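Putative alcohol dehydrogenase (Sinorhizobium meliloti, PDB 4J6F) probably acts as an NAD(P)-linked oxidoreductase of the medium-chain dehydrogenase/reductase family, perhaps oxidising alcohols, possibly with zinc. Local coordinates at residues 34-48 with 101-113. Numbering follows the deposited sequence.
Sequences MTAVLLTGHGGLEKL and GNTLTFPRIQGTD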
loop_
_atom_site.group_PDB
_atom_site.type_symbol
_atom_site.label_atom_id
_atom_site.label_comp_id
_atom_site.label_asym_id
_atom_site.label_seq_id
_atom_site.Cartn_x
_atom_site.Cartn_y
_atom_site.Cartn_z
HETATM N N MSE A 34 20.369 21.121 35.763
HETATM C CA MSE A 34 21.219 20.314 34.887
HETATM C C MSE A 34 21.509 21.006 33.576
HETATM O O MSE A 34 20.934 22.057 33.245
HETATM C CB MSE A 34 20.539 18.975 34.604
HETATM C CG MSE A 34 19.158 19.197 33.987
HETATM SE SE MSE A 34 18.436 17.521 33.248
HETATM C CE MSE A 34 16.659 18.088 32.611
ATOM N N THR A 35 22.418 20.390 32.827
ATOM C CA THR A 35 22.777 20.804 31.486
ATOM C C THR A 35 21.895 20.061 30.489
ATOM O O THR A 35 21.607 18.873 30.669
ATOM C CB THR A 35 24.257 20.477 31.236
ATOM O OG1 THR A 35 25.063 21.321 32.062
ATOM C CG2 THR A 35 24.638 20.706 29.811
ATOM N N ALA A 36 21.438 20.764 29.457
ATOM C CA ALA A 36 20.621 20.153 28.409
ATOM C C ALA A 36 20.649 21.005 27.168
ATOM O O ALA A 36 20.827 22.227 27.246
ATOM C CB ALA A 36 19.179 19.966 28.864
ATOM N N VAL A 37 20.474 20.353 26.021
ATOM C CA VAL A 37 20.326 21.063 24.765
ATOM C C VAL A 37 18.839 21.230 24.528
ATOM O O VAL A 37 18.105 20.248 24.449
ATOM C CB VAL A 37 21.014 20.328 23.608
ATOM C CG1 VAL A 37 20.589 20.921 22.274
ATOM C CG2 VAL A 37 22.528 20.383 23.782
ATOM N N LEU A 38 18.415 22.489 24.448
ATOM C CA LEU A 38 17.009 22.861 24.328
ATOM C C LEU A 38 16.639 23.253 22.908
ATOM O O LEU A 38 17.335 24.063 22.276
ATOM C CB LEU A 38 16.689 24.043 25.250
ATOM C CG LEU A 38 16.815 23.885 26.774
ATOM C CD1 LEU A 38 16.479 25.200 27.458
ATOM C CD2 LEU A 38 15.912 22.767 27.288
ATOM N N LEU A 39 15.543 22.677 22.415
ATOM C CA LEU A 39 14.912 23.134 21.188
ATOM C C LEU A 39 13.888 24.215 21.539
ATOM O O LEU A 39 12.965 23.969 22.308
ATOM C CB LEU A 39 14.235 21.971 20.485
ATOM C CG LEU A 39 13.423 22.321 19.242
ATOM C CD1 LEU A 39 14.362 22.715 18.118
ATOM C CD2 LEU A 39 12.558 21.145 18.821
ATOM N N THR A 40 14.052 25.403 20.958
ATOM C CA THR A 40 13.330 26.606 21.393
ATOM C C THR A 40 12.279 27.108 20.402
ATOM O O THR A 40 11.573 28.074 20.679
ATOM C CB THR A 40 14.313 27.754 21.694
ATOM O OG1 THR A 40 14.970 28.148 20.486
ATOM C CG2 THR A 40 15.365 27.314 22.700
ATOM N N GLY A 41 12.175 26.448 19.257
ATOM C CA GLY A 41 11.199 26.793 18.231
ATOM C C GLY A 41 11.707 26.143 16.966
ATOM O O GLY A 41 12.813 25.584 16.973
ATOM N N HIS A 42 10.923 26.198 15.886
ATOM C CA HIS A 42 11.362 25.650 14.593
ATOM C C HIS A 42 12.376 26.566 13.885
ATOM O O HIS A 42 12.386 27.786 14.099
ATOM C CB HIS A 42 10.180 25.353 13.673
ATOM C CG HIS A 42 9.248 24.309 14.203
ATOM N ND1 HIS A 42 9.579 22.971 14.259
ATOM C CD2 HIS A 42 7.985 24.403 14.686
ATOM C CE1 HIS A 42 8.565 22.290 14.767
ATOM N NE2 HIS A 42 7.586 23.136 15.031
ATOM N N GLY A 43 13.223 25.964 13.050
ATOM C CA GLY A 43 14.279 26.689 12.354
ATOM C C GLY A 43 15.598 25.938 12.298
ATOM O O GLY A 43 15.631 24.693 12.303
ATOM N N GLY A 44 16.695 26.692 12.254
ATOM C CA GLY A 44 18.020 26.100 12.080
ATOM C C GLY A 44 18.730 25.785 13.381
ATOM O O GLY A 44 18.186 26.000 14.457
ATOM N N LEU A 45 20.001 25.461 13.300
ATOM C CA LEU A 45 20.723 25.006 14.461
ATOM C C LEU A 45 20.634 26.042 15.568
ATOM O O LEU A 45 20.675 25.699 16.735
ATOM C CB LEU A 45 22.184 24.762 14.110
ATOM C CG LEU A 45 22.526 23.597 13.193
ATOM C CD1 LEU A 45 24.014 23.588 12.933
ATOM C CD2 LEU A 45 22.104 22.279 13.805
ATOM N N GLU A 46 20.553 27.315 15.216
ATOM C CA GLU A 46 20.546 28.366 16.243
ATOM C C GLU A 46 19.349 28.254 17.201
ATOM O O GLU A 46 19.379 28.826 18.297
ATOM C CB GLU A 46 20.685 29.770 15.632
ATOM C CG GLU A 46 19.410 30.374 15.040
ATOM C CD GLU A 46 19.049 29.864 13.641
ATOM O OE1 GLU A 46 17.917 30.175 13.200
ATOM O OE2 GLU A 46 19.869 29.170 12.976
ATOM N N LYS A 47 18.327 27.496 16.794
ATOM C CA LYS A 47 17.200 27.145 17.667
ATOM C C LYS A 47 17.553 26.089 18.740
ATOM O O LYS A 47 16.766 25.848 19.665
ATOM C CB LYS A 47 15.984 26.685 16.852
ATOM C CG LYS A 47 15.418 27.705 15.865
ATOM C CD LYS A 47 14.861 28.955 16.545
ATOM C CE LYS A 47 14.514 30.031 15.521
ATOM N NZ LYS A 47 13.611 31.095 16.045
ATOM N N LEU A 48 18.730 25.473 18.635
ATOM C CA LEU A 48 19.196 24.553 19.681
ATOM C C LEU A 48 20.147 25.252 20.638
ATOM O O LEU A 48 21.291 25.507 20.282
ATOM C CB LEU A 48 19.888 23.319 19.092
ATOM C CG LEU A 48 19.114 22.407 18.135
ATOM C CD1 LEU A 48 20.103 21.577 17.330
ATOM C CD2 LEU A 48 18.080 21.528 18.838
ATOM N N GLY A 101 -2.311 16.169 16.750
ATOM C CA GLY A 101 -2.289 16.325 18.199
ATOM C C GLY A 101 -0.936 16.886 18.549
ATOM O O GLY A 101 -0.015 16.137 18.903
ATOM N N ASN A 102 -0.792 18.201 18.410
ATOM C CA ASN A 102 0.506 18.822 18.641
ATOM C C ASN A 102 0.888 18.877 20.125
ATOM O O ASN A 102 0.482 19.786 20.848
ATOM C CB ASN A 102 0.611 20.196 17.981
ATOM C CG ASN A 102 2.015 20.760 18.054
ATOM O OD1 ASN A 102 2.962 20.047 18.404
ATOM N ND2 ASN A 102 2.163 22.039 17.726
ATOM N N THR A 103 1.682 17.888 20.542
ATOM C CA THR A 103 2.172 17.754 21.912
ATOM C C THR A 103 3.597 18.314 22.066
ATOM O O THR A 103 4.194 18.273 23.151
ATOM C CB THR A 103 2.174 16.277 22.351
ATOM O OG1 THR A 103 2.911 15.509 21.396
ATOM C CG2 THR A 103 0.759 15.732 22.477
ATOM N N LEU A 104 4.148 18.819 20.970
ATOM C CA LEU A 104 5.407 19.542 21.026
ATOM C C LEU A 104 5.220 20.920 21.681
ATOM O O LEU A 104 4.433 21.741 21.210
ATOM C CB LEU A 104 6.001 19.683 19.624
ATOM C CG LEU A 104 7.384 20.337 19.555
ATOM C CD1 LEU A 104 8.402 19.595 20.411
ATOM C CD2 LEU A 104 7.880 20.436 18.121
ATOM N N THR A 105 5.929 21.154 22.781
ATOM C CA THR A 105 5.963 22.474 23.415
ATOM C C THR A 105 7.416 22.952 23.628
ATOM O O THR A 105 8.305 22.156 23.935
ATOM C CB THR A 105 5.198 22.495 24.761
ATOM O OG1 THR A 105 5.856 21.641 25.703
ATOM C CG2 THR A 105 3.758 22.040 24.596
ATOM N N PHE A 106 7.654 24.252 23.474
ATOM C CA PHE A 106 9.008 24.794 23.587
ATOM C C PHE A 106 9.256 25.441 24.929
ATOM O O PHE A 106 8.378 26.109 25.445
ATOM C CB PHE A 106 9.295 25.762 22.447
ATOM C CG PHE A 106 9.110 25.146 21.091
ATOM C CD1 PHE A 106 9.979 24.153 20.639
ATOM C CD2 PHE A 106 8.050 25.534 20.273
ATOM C CE1 PHE A 106 9.807 23.572 19.387
ATOM C CE2 PHE A 106 7.872 24.955 19.020
ATOM C CZ PHE A 106 8.754 23.973 18.575
ATOM N N PRO A 107 10.454 25.236 25.511
ATOM C CA PRO A 107 11.587 24.453 25.000
ATOM C C PRO A 107 11.391 22.947 25.156
ATOM O O PRO A 107 10.671 22.520 26.042
ATOM C CB PRO A 107 12.751 24.919 25.876
ATOM C CG PRO A 107 12.107 25.261 27.164
ATOM C CD PRO A 107 10.758 25.829 26.827
ATOM N N ARG A 108 12.032 22.165 24.298
ATOM C CA ARG A 108 11.937 20.705 24.355
ATOM C C ARG A 108 13.321 20.094 24.294
ATOM O O ARG A 108 14.124 20.459 23.447
ATOM C CB ARG A 108 11.068 20.162 23.202
ATOM C CG ARG A 108 11.285 18.690 22.847
ATOM C CD ARG A 108 10.623 17.707 23.816
ATOM N NE ARG A 108 9.168 17.829 23.800
ATOM C CZ ARG A 108 8.443 18.361 24.782
ATOM N NH1 ARG A 108 7.122 18.440 24.661
ATOM N NH2 ARG A 108 9.034 18.799 25.885
ATOM N N ILE A 109 13.600 19.176 25.203
ATOM C CA ILE A 109 14.796 18.375 25.081
ATOM C C ILE A 109 14.474 17.216 24.142
ATOM O O ILE A 109 13.604 16.390 24.440
ATOM C CB ILE A 109 15.249 17.807 26.445
ATOM C CG1 ILE A 109 15.577 18.947 27.409
ATOM C CG2 ILE A 109 16.446 16.867 26.259
ATOM C CD1 ILE A 109 15.548 18.561 28.869
ATOM N N GLN A 110 15.176 17.153 23.018
ATOM C CA GLN A 110 15.011 16.038 22.075
ATOM C C GLN A 110 15.874 14.812 22.491
ATOM O O GLN A 110 16.478 14.792 23.578
ATOM C CB GLN A 110 15.343 16.499 20.646
ATOM C CG GLN A 110 14.661 17.794 20.227
ATOM C CD GLN A 110 14.879 18.131 18.771
ATOM O OE1 GLN A 110 15.668 19.019 18.450
ATOM N NE2 GLN A 110 14.183 17.420 17.871
ATOM N N GLY A 111 15.935 13.798 21.629
ATOM C CA GLY A 111 16.764 12.626 21.885
ATOM C C GLY A 111 15.886 11.442 22.195
ATOM O O GLY A 111 15.142 11.458 23.176
ATOM N N THR A 112 15.926 10.450 21.315
ATOM C CA THR A 112 15.086 9.270 21.417
ATOM C C THR A 112 15.772 8.033 21.964
ATOM O O THR A 112 15.195 7.298 22.745
ATOM C CB THR A 112 14.492 8.913 20.046
ATOM O OG1 THR A 112 15.514 8.982 19.057
ATOM C CG2 THR A 112 13.425 9.881 19.672
ATOM N N ASP A 113 17.005 7.805 21.544
ATOM C CA ASP A 113 17.738 6.578 21.879
ATOM C C ASP A 113 18.564 6.691 23.147
ATOM O O ASP A 113 19.790 6.653 23.106
ATOM C CB ASP A 113 18.626 6.170 20.715
ATOM C CG ASP A 113 17.838 5.930 19.452
ATOM O OD1 ASP A 113 16.618 5.688 19.568
ATOM O OD2 ASP A 113 18.430 5.994 18.351
HETATM O O HOH W 1 17.123 19.168 22.236
#
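Leu39, closing strand 33-39, and Arg108, in the loop that leads to strand 113-121, form a single antiparallel bridge, a hydrogen-bonded pair that illustrates how two reciprocal backbone bonds can tie a loop to a strand end. Leu39 N donates to Arg108 O and Arg108 N to Leu39 O, each at 2.8 Å; the cis peptide before Pro107 lies just ahead of the pair. Beyond it a water takes over, accepting from Gln110 N and donating to Val37 O.

Phe106 carries much of the side-chain contact. Gly41 CA sits almost centrally over one face of its ring, 3.6 Å from the centroid, a CH-pi contact, while the ring's edge meets the face of His42 in a T-shaped pair with planes at 86°. Leu39, its CG anti to the backbone N (chi1 175°), brings CD2 to 3.7 Å from Phe106 CE1 and also lies against the Gln110 amide. At the far end Ile109 CD1 meets CE of Met34, present as selenomethionine, tip to tip, at 3.9 Å and Ala36 CB at the same distance, while Leu38 CD2 packs on Ile109 CG1.

The Gln110 amide donates through NE2 to Asp77 O, His42 has its main polar partner in Arg81, and the Arg108 guanidinium turns away to Asp159 and His156 O. The contact thus joins a loop of the GroES-like domain to the small antiparallel sheet where strand 33-39 pairs with strand 48-51; helix 75-82 adjoins Leu39, Leu48 and Leu104, and helix 361-370 covers Leu48.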